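ABC transporter substrate binding protein (Ribose) (Agrobacterium vitis S4, PDB 4WT7) binds the sugar alcohol D-allitol and probably serves as the carbohydrate-binding component of a bacterial ABC transporter. Local coordinates at residues A40-D43 with D47-A50; A142-S147 with A303-K308; G160-T165 with R170-V175; P189-V194 with F203-A208. All coordinates share one frame; numbering follows the deposited sequence.

Contact 1 of 4, residues A40-D43 with D47-A50. With X9X (D-allitol), chain C.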
loop_
_atom_site.group_PDB
_atom_site.type_symbol
_atom_site.label_atom_id
_atom_site.label_comp_id
_atom_site.label_asym_id
_atom_site.label_seq_id
_atom_site.Cartn_x
_atom_site.Cartn_y
_atom_site.Cartn_z
ATOM N N ALA A 40 8.662 3.694 -6.806
ATOM C CA ALA A 40 8.002 3.256 -8.029
ATOM C C ALA A 40 7.142 4.407 -8.618
ATOM O O ALA A 40 7.044 4.551 -9.829
ATOM C CB ALA A 40 7.144 2.043 -7.773
ATOM N N GLY A 41 6.509 5.211 -7.760
ATOM C CA GLY A 41 5.743 6.373 -8.229
ATOM C C GLY A 41 5.391 7.316 -7.097
ATOM O O GLY A 41 5.774 7.071 -5.953
ATOM N N THR A 42 4.661 8.385 -7.427
ATOM C CA THR A 42 4.105 9.281 -6.428
ATOM C C THR A 42 2.663 9.700 -6.771
ATOM O O THR A 42 2.268 10.798 -6.416
ATOM C CB THR A 42 4.877 10.611 -6.396
ATOM O OG1 THR A 42 4.969 11.122 -7.741
ATOM C CG2 THR A 42 6.250 10.423 -5.819
ATOM N N ASP A 43 1.909 8.858 -7.477
ATOM C CA ASP A 43 0.688 9.322 -8.124
ATOM C C ASP A 43 -0.543 9.250 -7.229
ATOM O O ASP A 43 -1.652 9.528 -7.689
ATOM C CB ASP A 43 0.417 8.500 -9.390
ATOM C CG ASP A 43 -0.357 7.237 -9.093
ATOM O OD1 ASP A 43 0.045 6.518 -8.163
ATOM O OD2 ASP A 43 -1.404 6.984 -9.762
ATOM N N ASP A 47 1.946 6.867 -1.628
ATOM C CA ASP A 47 3.255 6.912 -2.245
ATOM C C ASP A 47 3.906 8.279 -2.118
ATOM O O ASP A 47 5.084 8.372 -1.803
ATOM C CB ASP A 47 3.172 6.536 -3.729
ATOM C CG ASP A 47 2.590 5.168 -3.964
ATOM O OD1 ASP A 47 2.111 4.499 -3.015
ATOM O OD2 ASP A 47 2.600 4.752 -5.141
ATOM N N LEU A 48 3.141 9.330 -2.412
ATOM C CA LEU A 48 3.619 10.698 -2.288
ATOM C C LEU A 48 4.072 10.995 -0.851
ATOM O O LEU A 48 5.146 11.519 -0.632
ATOM C CB LEU A 48 2.513 11.697 -2.698
ATOM C CG LEU A 48 2.972 13.150 -2.699
ATOM C CD1 LEU A 48 4.218 13.317 -3.512
ATOM C CD2 LEU A 48 1.872 14.090 -3.211
ATOM N N GLN A 49 3.246 10.635 0.117
ATOM C CA GLN A 49 3.566 10.855 1.538
ATOM C C GLN A 49 4.881 10.193 2.023
ATOM O O GLN A 49 5.718 10.806 2.683
ATOM C CB GLN A 49 2.425 10.315 2.368
ATOM C CG GLN A 49 1.141 11.101 2.235
ATOM C CD GLN A 49 1.201 12.375 3.045
ATOM O OE1 GLN A 49 1.400 12.353 4.277
ATOM N NE2 GLN A 49 1.100 13.492 2.356
ATOM N N ALA A 50 5.025 8.921 1.704
ATOM C CA ALA A 50 6.201 8.139 2.069
ATOM C C ALA A 50 7.472 8.674 1.382
ATOM O O ALA A 50 8.518 8.789 1.979
ATOM C CB ALA A 50 5.949 6.645 1.665
HETATM O OAA X9X C . 1.228 -1.059 -4.881
HETATM C CAG X9X C . 0.044 -0.353 -4.785
HETATM C CAI X9X C . -0.360 0.182 -3.451
HETATM O OAC X9X C . -0.771 -0.840 -2.575
HETATM C CAK X9X C . 0.694 1.089 -2.886
HETATM O OAE X9X C . 0.949 2.016 -3.870
HETATM C CAL X9X C . 0.179 1.877 -1.680
HETATM O OAF X9X C . -0.966 2.591 -1.995
HETATM C CAJ X9X C . 0.010 1.114 -0.381
HETATM O OAD X9X C . -1.176 0.402 -0.295
HETATM C CAH X9X C . 1.175 0.232 0.019
HETATM O OAB X9X C . 1.347 0.052 1.408
HETATM O O HOH W 1 2.396 5.936 -7.695
#
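The flat carboxylate of Asp47 sits between the Gly41-Asp43 loop and the bound D-allitol, and its two oxygens divide the work. OD1 accepts a hydrogen bond from the allitol hydroxyl OAE at 2.9 Å, whereas OD2 is turned toward the loop and forms a salt bridge with Arg72. Gly41 O stands off one face of the carboxylate, and a water meets OD2 from the loop side. Behind the carboxylate, Asp47 CB rests against Gly41 O at 3.5 Å. With CG anti to the carbonyl carbon and beside the backbone N (chi1 -58°), the side chain leaves the start of the helix toward the loop and the ligand. This is the turn from strand 34-39 into helix 45-60, a beta-alpha connection of the type I periplasmic binding protein fold, whose first lobe lines the pocket here. The water joins the two acidic residues: it donates to OD1 of Asp43 and, at 2.8 Å, to OD2 of Asp47, and accepts from Asp43 N at 3.0 Å. These two carboxylates come within 4.3 Å of each other (Asp43 OD1 to Asp47 OD2), a proximity that the water and Arg72 probably ease. Farther from the ligand the contact is van der Waals packing: Leu48 CB lies 3.8 Å from Thr42 O, and Leu48 CD1 approaches Thr42 CB at 4.0 Å. The hydroxyl of Thr42 is engaged with Asp69.

Contact 2 of 4, residues A142-S147 with A303-K308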
loop_
_atom_site.group_PDB
_atom_site.type_symbol
_atom_site.label_atom_id
_atom_site.label_comp_id
_atom_site.label_asym_id
_atom_site.label_seq_id
_atom_site.Cartn_x
_atom_site.Cartn_y
_atom_site.Cartn_z
ATOM N N ALA A 142 -10.479 -8.448 6.369
ATOM C CA ALA A 142 -11.274 -9.574 5.928
ATOM C C ALA A 142 -12.347 -9.927 6.964
ATOM O O ALA A 142 -13.486 -10.212 6.619
ATOM C CB ALA A 142 -10.379 -10.783 5.613
ATOM N N LEU A 143 -11.983 -9.909 8.243
ATOM C CA LEU A 143 -12.941 -10.256 9.286
ATOM C C LEU A 143 -14.062 -9.213 9.334
ATOM O O LEU A 143 -15.227 -9.540 9.561
ATOM C CB LEU A 143 -12.247 -10.406 10.647
ATOM C CG LEU A 143 -11.388 -11.673 10.758
ATOM C CD1 LEU A 143 -10.454 -11.615 11.978
ATOM C CD2 LEU A 143 -12.283 -12.883 10.854
ATOM N N GLN A 144 -13.696 -7.958 9.115
ATOM C CA GLN A 144 -14.686 -6.897 9.073
ATOM C C GLN A 144 -15.643 -7.167 7.916
ATOM O O GLN A 144 -16.861 -7.083 8.063
ATOM C CB GLN A 144 -14.017 -5.537 8.909
ATOM C CG GLN A 144 -15.030 -4.381 8.808
ATOM C CD GLN A 144 -15.371 -3.829 10.163
ATOM O OE1 GLN A 144 -14.487 -3.384 10.883
ATOM N NE2 GLN A 144 -16.643 -3.868 10.532
ATOM N N LEU A 145 -15.073 -7.489 6.764
ATOM C CA LEU A 145 -15.848 -7.749 5.566
ATOM C C LEU A 145 -16.847 -8.875 5.844
ATOM O O LEU A 145 -18.049 -8.720 5.621
ATOM C CB LEU A 145 -14.927 -8.061 4.365
ATOM C CG LEU A 145 -15.645 -8.280 3.008
ATOM C CD1 LEU A 145 -14.737 -8.041 1.815
ATOM C CD2 LEU A 145 -16.185 -9.684 2.906
ATOM N N VAL A 146 -16.351 -10.001 6.358
ATOM C CA VAL A 146 -17.171 -11.187 6.616
ATOM C C VAL A 146 -18.298 -10.881 7.617
ATOM O O VAL A 146 -19.499 -11.113 7.337
ATOM C CB VAL A 146 -16.293 -12.380 7.101
ATOM C CG1 VAL A 146 -17.145 -13.482 7.732
ATOM C CG2 VAL A 146 -15.479 -12.948 5.936
ATOM N N SER A 147 -17.925 -10.359 8.776
ATOM C CA SER A 147 -18.931 -9.900 9.745
ATOM C C SER A 147 -19.984 -9.003 9.052
ATOM O O SER A 147 -21.182 -9.258 9.139
ATOM C CB SER A 147 -18.250 -9.214 10.937
ATOM O OG SER A 147 -19.164 -8.473 11.735
ATOM N N ALA A 303 -1.110 0.308 12.045
ATOM C CA ALA A 303 -2.180 0.700 11.112
ATOM C C ALA A 303 -3.479 0.724 11.873
ATOM O O ALA A 303 -3.599 0.046 12.866
ATOM C CB ALA A 303 -2.294 -0.288 9.989
ATOM N N LEU A 304 -4.471 1.457 11.387
ATOM C CA LEU A 304 -5.716 1.630 12.144
ATOM C C LEU A 304 -6.968 1.346 11.312
ATOM O O LEU A 304 -7.266 2.083 10.379
ATOM C CB LEU A 304 -5.809 3.079 12.667
ATOM C CG LEU A 304 -4.579 3.653 13.349
ATOM C CD1 LEU A 304 -4.509 5.203 13.233
ATOM C CD2 LEU A 304 -4.674 3.219 14.813
ATOM N N LEU A 305 -7.713 0.300 11.652
ATOM C CA LEU A 305 -8.917 -0.010 10.905
ATOM C C LEU A 305 -9.985 1.061 11.175
ATOM O O LEU A 305 -10.440 1.235 12.305
ATOM C CB LEU A 305 -9.472 -1.388 11.264
ATOM C CG LEU A 305 -10.586 -1.755 10.286
ATOM C CD1 LEU A 305 -10.634 -3.256 9.999
ATOM C CD2 LEU A 305 -11.916 -1.288 10.822
ATOM N N ALA A 306 -10.371 1.770 10.128
ATOM C CA ALA A 306 -11.489 2.693 10.182
ATOM C C ALA A 306 -12.739 2.094 9.504
ATOM O O ALA A 306 -12.743 1.805 8.304
ATOM C CB ALA A 306 -11.109 4.005 9.518
ATOM N N ASN A 307 -13.806 1.917 10.282
ATOM C CA ASN A 307 -15.092 1.559 9.719
ATOM C C ASN A 307 -16.039 2.738 9.969
ATOM O O ASN A 307 -15.595 3.805 10.442
ATOM C CB ASN A 307 -15.612 0.253 10.322
ATOM C CG ASN A 307 -15.770 0.315 11.828
ATOM O OD1 ASN A 307 -16.208 1.334 12.405
ATOM N ND2 ASN A 307 -15.400 -0.778 12.485
ATOM N N LYS A 308 -17.329 2.576 9.673
ATOM C CA LYS A 308 -18.220 3.724 9.777
ATOM C C LYS A 308 -18.314 4.247 11.228
ATOM O O LYS A 308 -18.493 5.430 11.428
ATOM C CB LYS A 308 -19.598 3.431 9.170
ATOM C CG LYS A 308 -19.528 3.122 7.683
ATOM C CD LYS A 308 -20.874 3.332 7.046
ATOM C CE LYS A 308 -20.767 3.439 5.567
ATOM N NZ LYS A 308 -20.095 4.690 5.157
#
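Gln144 reaches from helix 134-148 to strand 304-307 and sets its amide oxygen against both Leu305 and Asn307. The side chain starts with CG opposite the backbone N, and the bend at chi2 (89°) carries the amide toward Asn307. Asn307 has CG between its backbone N and carbonyl carbon (chi1 59°), and its ND2 donates to Gln144 OE1 at 3.2 Å. The N-H points almost straight at the oxygen, with an angle of 175°, and OE1 stays within the amide plane of Asn307. From the acceptor's side the fit is less regular, because the donor stands above the carbonyl plane of Gln144 and the two amides are nearly perpendicular. The same OE1 touches the CD2 branch of Leu305 at 3.3 Å, while CD1 of that residue stays back at 4.0 Å; a methyl thus flanks the oxygen that accepts the bond. The other ends of the amides are held locally: Gln144 NE2 bonds to Asp148, and Asn307 OD1 takes a weak bond from the backbone of Gln309. In the second lobe of the type I periplasmic binding protein fold, strand 304-307 is an edge strand of its mixed sheet, antiparallel to strand 267-272. Leu305 and Gln144 also touch that neighbouring strand, at Val271 and Ala269, Leu304 and Ala306 lean on helix 311-318, and helix 134-148 packs against helix 165-178 through Ala142.

Contact 3 of 4, residues G160-T165 with R170-V175. With X9X (D-allitol), chain C.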
loop_
_atom_site.group_PDB
_atom_site.type_symbol
_atom_site.label_atom_id
_atom_site.label_comp_id
_atom_site.label_asym_id
_atom_site.label_seq_id
_atom_site.Cartn_x
_atom_site.Cartn_y
_atom_site.Cartn_z
ATOM N N GLY A 160 -4.694 -6.726 -8.567
ATOM C CA GLY A 160 -3.826 -6.414 -9.692
ATOM C C GLY A 160 -2.392 -6.091 -9.295
ATOM O O GLY A 160 -1.559 -5.759 -10.132
ATOM N N PHE A 161 -2.100 -6.153 -8.007
ATOM C CA PHE A 161 -0.748 -5.854 -7.543
ATOM C C PHE A 161 -0.201 -6.950 -6.628
ATOM O O PHE A 161 0.489 -6.671 -5.626
ATOM C CB PHE A 161 -0.707 -4.480 -6.873
ATOM C CG PHE A 161 -0.983 -3.338 -7.839
ATOM C CD1 PHE A 161 -2.283 -2.930 -8.096
ATOM C CD2 PHE A 161 0.058 -2.718 -8.518
ATOM C CE1 PHE A 161 -2.534 -1.916 -8.983
ATOM C CE2 PHE A 161 -0.181 -1.699 -9.412
ATOM C CZ PHE A 161 -1.494 -1.301 -9.656
ATOM N N TYR A 162 -0.498 -8.190 -7.009
ATOM C CA TYR A 162 -0.102 -9.356 -6.240
ATOM C C TYR A 162 1.426 -9.507 -6.183
ATOM O O TYR A 162 1.948 -10.176 -5.288
ATOM C CB TYR A 162 -0.736 -10.647 -6.802
ATOM C CG TYR A 162 -0.610 -11.785 -5.816
ATOM C CD1 TYR A 162 -1.333 -11.776 -4.621
ATOM C CD2 TYR A 162 0.243 -12.845 -6.051
ATOM C CE1 TYR A 162 -1.202 -12.776 -3.701
ATOM C CE2 TYR A 162 0.376 -13.862 -5.133
ATOM C CZ TYR A 162 -0.339 -13.818 -3.949
ATOM O OH TYR A 162 -0.202 -14.826 -3.031
ATOM N N GLY A 163 2.129 -8.865 -7.108
ATOM C CA GLY A 163 3.589 -8.899 -7.131
ATOM C C GLY A 163 4.225 -7.924 -6.137
ATOM O O GLY A 163 5.457 -7.820 -6.038
ATOM N N VAL A 164 3.397 -7.204 -5.402
ATOM C CA VAL A 164 3.874 -6.164 -4.480
ATOM C C VAL A 164 3.655 -6.683 -3.092
ATOM O O VAL A 164 2.533 -7.024 -2.734
ATOM C CB VAL A 164 3.103 -4.841 -4.653
ATOM C CG1 VAL A 164 3.594 -3.781 -3.662
ATOM C CG2 VAL A 164 3.233 -4.359 -6.097
ATOM N N THR A 165 4.731 -6.780 -2.314
ATOM C CA THR A 165 4.644 -7.469 -1.022
ATOM C C THR A 165 3.420 -7.180 -0.156
ATOM O O THR A 165 2.744 -8.115 0.215
ATOM C CB THR A 165 5.913 -7.277 -0.185
ATOM O OG1 THR A 165 7.045 -7.528 -1.021
ATOM C CG2 THR A 165 5.931 -8.236 0.977
ATOM N N ARG A 170 -2.018 -8.907 1.907
ATOM C CA ARG A 170 -3.398 -8.548 2.191
ATOM C C ARG A 170 -4.333 -9.515 1.472
ATOM O O ARG A 170 -5.311 -9.978 2.050
ATOM C CB ARG A 170 -3.695 -7.098 1.771
ATOM C CG ARG A 170 -3.049 -6.037 2.683
ATOM C CD ARG A 170 -2.867 -4.702 1.996
ATOM N NE ARG A 170 -1.826 -3.907 2.640
ATOM C CZ ARG A 170 -1.322 -2.770 2.156
ATOM N NH1 ARG A 170 -1.761 -2.244 1.016
ATOM N NH2 ARG A 170 -0.356 -2.182 2.796
ATOM N N TYR A 171 -4.011 -9.855 0.221
ATOM C CA TYR A 171 -4.853 -10.770 -0.528
ATOM C C TYR A 171 -4.829 -12.154 0.113
ATOM O O TYR A 171 -5.894 -12.753 0.359
ATOM C CB TYR A 171 -4.431 -10.833 -1.994
ATOM C CG TYR A 171 -5.209 -11.868 -2.749
ATOM C CD1 TYR A 171 -6.535 -11.645 -3.118
ATOM C CD2 TYR A 171 -4.646 -13.088 -3.052
ATOM C CE1 TYR A 171 -7.245 -12.609 -3.809
ATOM C CE2 TYR A 171 -5.359 -14.059 -3.753
ATOM C CZ TYR A 171 -6.658 -13.804 -4.137
ATOM O OH TYR A 171 -7.361 -14.790 -4.814
ATOM N N ASP A 172 -3.634 -12.653 0.417
ATOM C CA ASP A 172 -3.502 -13.950 1.074
ATOM C C ASP A 172 -4.345 -14.048 2.344
ATOM O O ASP A 172 -4.958 -15.077 2.656
ATOM C CB ASP A 172 -2.024 -14.234 1.408
ATOM C CG ASP A 172 -1.224 -14.602 0.192
ATOM O OD1 ASP A 172 -1.825 -14.806 -0.889
ATOM O OD2 ASP A 172 0.008 -14.684 0.279
ATOM N N GLN A 173 -4.404 -12.952 3.088
ATOM C CA GLN A 173 -5.164 -12.970 4.324
ATOM C C GLN A 173 -6.666 -13.001 4.067
ATOM O O GLN A 173 -7.406 -13.630 4.820
ATOM C CB GLN A 173 -4.770 -11.799 5.192
ATOM C CG GLN A 173 -3.344 -11.919 5.696
ATOM C CD GLN A 173 -3.153 -13.169 6.568
ATOM O OE1 GLN A 173 -2.791 -14.257 6.091
ATOM N NE2 GLN A 173 -3.437 -13.012 7.847
ATOM N N LEU A 174 -7.114 -12.321 3.016
ATOM C CA LEU A 174 -8.508 -12.379 2.630
ATOM C C LEU A 174 -8.829 -13.821 2.289
ATOM O O LEU A 174 -9.814 -14.403 2.756
ATOM C CB LEU A 174 -8.746 -11.501 1.414
ATOM C CG LEU A 174 -10.144 -11.640 0.808
ATOM C CD1 LEU A 174 -11.167 -10.978 1.737
ATOM C CD2 LEU A 174 -10.141 -11.031 -0.567
ATOM N N VAL A 175 -7.981 -14.412 1.459
ATOM C CA VAL A 175 -8.247 -15.769 1.026
ATOM C C VAL A 175 -8.347 -16.629 2.286
ATOM O O VAL A 175 -9.247 -17.465 2.447
ATOM C CB VAL A 175 -7.155 -16.314 0.109
ATOM C CG1 VAL A 175 -7.296 -17.798 -0.001
ATOM C CG2 VAL A 175 -7.217 -15.637 -1.247
HETATM O OAA X9X C . 1.228 -1.059 -4.881
HETATM C CAG X9X C . 0.044 -0.353 -4.785
HETATM C CAI X9X C . -0.360 0.182 -3.451
HETATM O OAC X9X C . -0.771 -0.840 -2.575
HETATM C CAK X9X C . 0.694 1.089 -2.886
HETATM O OAE X9X C . 0.949 2.016 -3.870
HETATM C CAL X9X C . 0.179 1.877 -1.680
HETATM O OAF X9X C . -0.966 2.591 -1.995
HETATM C CAJ X9X C . 0.010 1.114 -0.381
HETATM O OAD X9X C . -1.176 0.402 -0.295
HETATM C CAH X9X C . 1.175 0.232 0.019
HETATM O OAB X9X C . 1.347 0.052 1.408
#
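Tyr162 and Tyr171 form the tight part of this contact, with Tyr162 CE1 only 3.5 Å from Tyr171 CD2. Their planes are nearly perpendicular, at 87°, but the approach is oblique, and the ring centroids stand 5.7 Å apart. Val175 CG2 covers one face of the Tyr171 ring, offset toward the rim, and the Tyr171 hydroxyl is bonded to Glu190. While one side of the Tyr162 ring packs on Tyr171, its phenol end lies toward the exposed side with Asp172. The ring extends away from the loop because CG is opposite the backbone N (chi1 -166°), and this brings OH to Asp172. There OH donates to OD1 of Asp172 at 2.7 Å; OD1 accepts through its syn lone pair and lies at the edge of the Tyr162 ring, near its plane. The loop itself is a type I beta turn from Phe161 to Val164, closed by a bond from Val164 N to Phe161 O, and Val164 is the N-cap of helix 165-178. The segment forms the beta-alpha connection after strand 153-158, in the second lobe of the periplasmic binding protein fold. On the pocket side, Arg170 sends an extended chain toward D-allitol, donating from NH1 to hydroxyl OAD at 3.0 Å and from NH2 to hydroxyl OAB at 3.1 Å. Second-shell bonds to Asn134 and the backbone of Ala225 help to position that guanidinium, while Val164 CG1 packs on hydroxyl OAA of the ligand at 3.8 Å.

Contact 4 of 4, residues P189-V194 with F203-A208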
loop_
_atom_site.group_PDB
_atom_site.type_symbol
_atom_site.label_atom_id
_atom_site.label_comp_id
_atom_site.label_asym_id
_atom_site.label_seq_id
_atom_site.Cartn_x
_atom_site.Cartn_y
_atom_site.Cartn_z
ATOM N N PRO A 189 -13.382 -14.398 -12.615
ATOM C CA PRO A 189 -12.417 -13.382 -12.996
ATOM C C PRO A 189 -12.296 -12.379 -11.842
ATOM O O PRO A 189 -13.190 -11.585 -11.656
ATOM C CB PRO A 189 -13.040 -12.766 -14.271
ATOM C CG PRO A 189 -14.167 -13.714 -14.664
ATOM C CD PRO A 189 -13.901 -14.974 -13.857
ATOM N N GLU A 190 -11.240 -12.485 -11.036
ATOM C CA GLU A 190 -10.859 -11.401 -10.140
ATOM C C GLU A 190 -10.579 -10.243 -11.072
ATOM O O GLU A 190 -10.229 -10.458 -12.232
ATOM C CB GLU A 190 -9.591 -11.771 -9.312
ATOM C CG GLU A 190 -9.867 -12.817 -8.241
ATOM C CD GLU A 190 -8.692 -13.169 -7.333
ATOM O OE1 GLU A 190 -7.525 -12.798 -7.615
ATOM O OE2 GLU A 190 -8.964 -13.836 -6.307
ATOM N N LEU A 191 -10.733 -9.016 -10.588
ATOM C CA LEU A 191 -10.430 -7.863 -11.413
ATOM C C LEU A 191 -8.992 -7.437 -11.208
ATOM O O LEU A 191 -8.395 -7.700 -10.170
ATOM C CB LEU A 191 -11.359 -6.704 -11.065
ATOM C CG LEU A 191 -12.844 -7.025 -11.172
ATOM C CD1 LEU A 191 -13.700 -5.810 -10.843
ATOM C CD2 LEU A 191 -13.186 -7.578 -12.576
ATOM N N ARG A 192 -8.436 -6.750 -12.193
ATOM C CA ARG A 192 -7.102 -6.229 -12.054
ATOM C C ARG A 192 -7.149 -4.711 -12.031
ATOM O O ARG A 192 -7.453 -4.074 -13.042
ATOM C CB ARG A 192 -6.199 -6.807 -13.150
ATOM C CG ARG A 192 -5.805 -8.297 -12.867
ATOM C CD ARG A 192 -5.070 -8.893 -14.061
ATOM N NE ARG A 192 -5.919 -8.802 -15.243
ATOM C CZ ARG A 192 -5.492 -8.843 -16.500
ATOM N NH1 ARG A 192 -4.195 -8.998 -16.769
ATOM N NH2 ARG A 192 -6.380 -8.733 -17.486
ATOM N N ASP A 193 -6.903 -4.144 -10.842
ATOM C CA ASP A 193 -6.836 -2.704 -10.694
ATOM C C ASP A 193 -5.585 -2.248 -11.370
ATOM O O ASP A 193 -4.667 -3.058 -11.620
ATOM C CB ASP A 193 -6.869 -2.209 -9.209
ATOM C CG ASP A 193 -6.168 -3.157 -8.223
ATOM O OD1 ASP A 193 -6.211 -4.390 -8.424
ATOM O OD2 ASP A 193 -5.602 -2.661 -7.206
ATOM N N VAL A 194 -5.533 -0.959 -11.685
ATOM C CA VAL A 194 -4.374 -0.428 -12.405
ATOM C C VAL A 194 -3.833 0.854 -11.810
ATOM O O VAL A 194 -4.511 1.547 -11.060
ATOM C CB VAL A 194 -4.721 -0.105 -13.882
ATOM C CG1 VAL A 194 -4.829 -1.379 -14.708
ATOM C CG2 VAL A 194 -5.993 0.729 -13.954
ATOM N N PHE A 203 -13.874 2.434 -11.501
ATOM C CA PHE A 203 -15.256 2.814 -11.784
ATOM C C PHE A 203 -15.866 2.015 -12.972
ATOM O O PHE A 203 -16.972 1.463 -12.886
ATOM C CB PHE A 203 -15.283 4.299 -12.097
ATOM C CG PHE A 203 -16.652 4.857 -12.238
ATOM C CD1 PHE A 203 -17.323 4.755 -13.436
ATOM C CD2 PHE A 203 -17.261 5.464 -11.171
ATOM C CE1 PHE A 203 -18.589 5.275 -13.568
ATOM C CE2 PHE A 203 -18.526 5.976 -11.283
ATOM C CZ PHE A 203 -19.195 5.884 -12.476
ATOM N N ALA A 204 -15.130 1.963 -14.084
ATOM C CA ALA A 204 -15.583 1.286 -15.303
ATOM C C ALA A 204 -15.718 -0.227 -15.094
ATOM O O ALA A 204 -16.698 -0.840 -15.497
ATOM C CB ALA A 204 -14.600 1.588 -16.470
ATOM N N GLN A 205 -14.726 -0.834 -14.440
ATOM C CA GLN A 205 -14.752 -2.273 -14.190
ATOM C C GLN A 205 -15.912 -2.679 -13.279
ATOM O O GLN A 205 -16.637 -3.653 -13.557
ATOM C CB GLN A 205 -13.417 -2.719 -13.584
ATOM C CG GLN A 205 -12.259 -2.653 -14.564
ATOM C CD GLN A 205 -11.167 -3.626 -14.172
ATOM O OE1 GLN A 205 -11.377 -4.834 -14.212
ATOM N NE2 GLN A 205 -10.025 -3.109 -13.753
ATOM N N VAL A 206 -16.104 -1.924 -12.199
ATOM C CA VAL A 206 -17.215 -2.186 -11.314
ATOM C C VAL A 206 -18.524 -1.922 -12.059
ATOM O O VAL A 206 -19.449 -2.741 -12.002
ATOM C CB VAL A 206 -17.141 -1.345 -10.026
ATOM C CG1 VAL A 206 -18.399 -1.534 -9.171
ATOM C CG2 VAL A 206 -15.922 -1.723 -9.228
ATOM N N THR A 207 -18.618 -0.809 -12.784
ATOM C CA THR A 207 -19.843 -0.557 -13.553
ATOM C C THR A 207 -20.151 -1.741 -14.471
ATOM O O THR A 207 -21.295 -2.191 -14.576
ATOM C CB THR A 207 -19.753 0.682 -14.424
ATOM O OG1 THR A 207 -19.574 1.831 -13.605
ATOM C CG2 THR A 207 -21.053 0.868 -15.226
ATOM N N ALA A 208 -19.141 -2.263 -15.152
ATOM C CA ALA A 208 -19.434 -3.338 -16.072
ATOM C C ALA A 208 -19.812 -4.595 -15.289
ATOM O O ALA A 208 -20.671 -5.361 -15.743
ATOM C CB ALA A 208 -18.285 -3.595 -17.054
HETATM O O HOH W 2 -9.579 -6.940 -14.734
#
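Gln205 carries most of this contact, with its amide reaching across to the backbone of Arg192. With CG anti to its carbonyl carbon (chi1 -70°), the chain runs extended from there to the loop. NE2 of Gln205 donates to Arg192 O at 2.8 Å, with an N-H...O angle of 152°. The carbonyl oxygen lies in the amide plane of Gln205, yet the nitrogen stands well above the carbonyl plane of Arg192, 53° out of it and off any lone pair. At the other end of the same amide, OE1 accepts from a water at 2.8 Å, and that water in turn accepts from Arg192 N at 2.8 Å. One side chain thus holds both backbone groups of one residue, directly at the carbonyl and through water at the N-H, which would limit rotation of the Gln205 amide. NE2 has a further partner in Asp201, one helical turn earlier. Leu191 runs past Gln205 in the opposite direction: its CB and CD2 pack beside Gln205 OE1, each at 3.7 Å, without bonding, and the apolar approach is CD1 to Gln205 CB at 4.1 Å. The loop segment 189-194 follows strand 184-186 and leads toward helix 198-212, and Leu191 makes backbone bonds with Val157 of strand 153-158 and with Asn159 just past its end. This is the second lobe of the type I periplasmic binding protein fold, where helix 198-212 covers that strand and Leu191 and Val206 both lie on Phe158. Past Arg192, which is exposed, the chain turns inward at Asp193, whose carboxylate bonds to Gly160 N and to Trp226 of the allitol pocket.

How the contacts relate
Contacts 1, 3 and 4 each pair a loop with the helix that follows it; of these, 1 and 3 alone touch the allitol, from the two lobes, one through an acid and the other through an arginine. Contact 4 belongs to the second lobe and meets contact 3, with side chains of both loops touching. Contact 2 joins distant parts of the chain at an edge strand of the lobe and touches contact 3 through Ala142 packing on Leu174. Contacts 1 and 4 are partly buried, whereas 2 and 3 lie at the surface. Waters bridge contacts 1 and 4; amide chemistry marks 2 and 4, and aromatic packing marks 3.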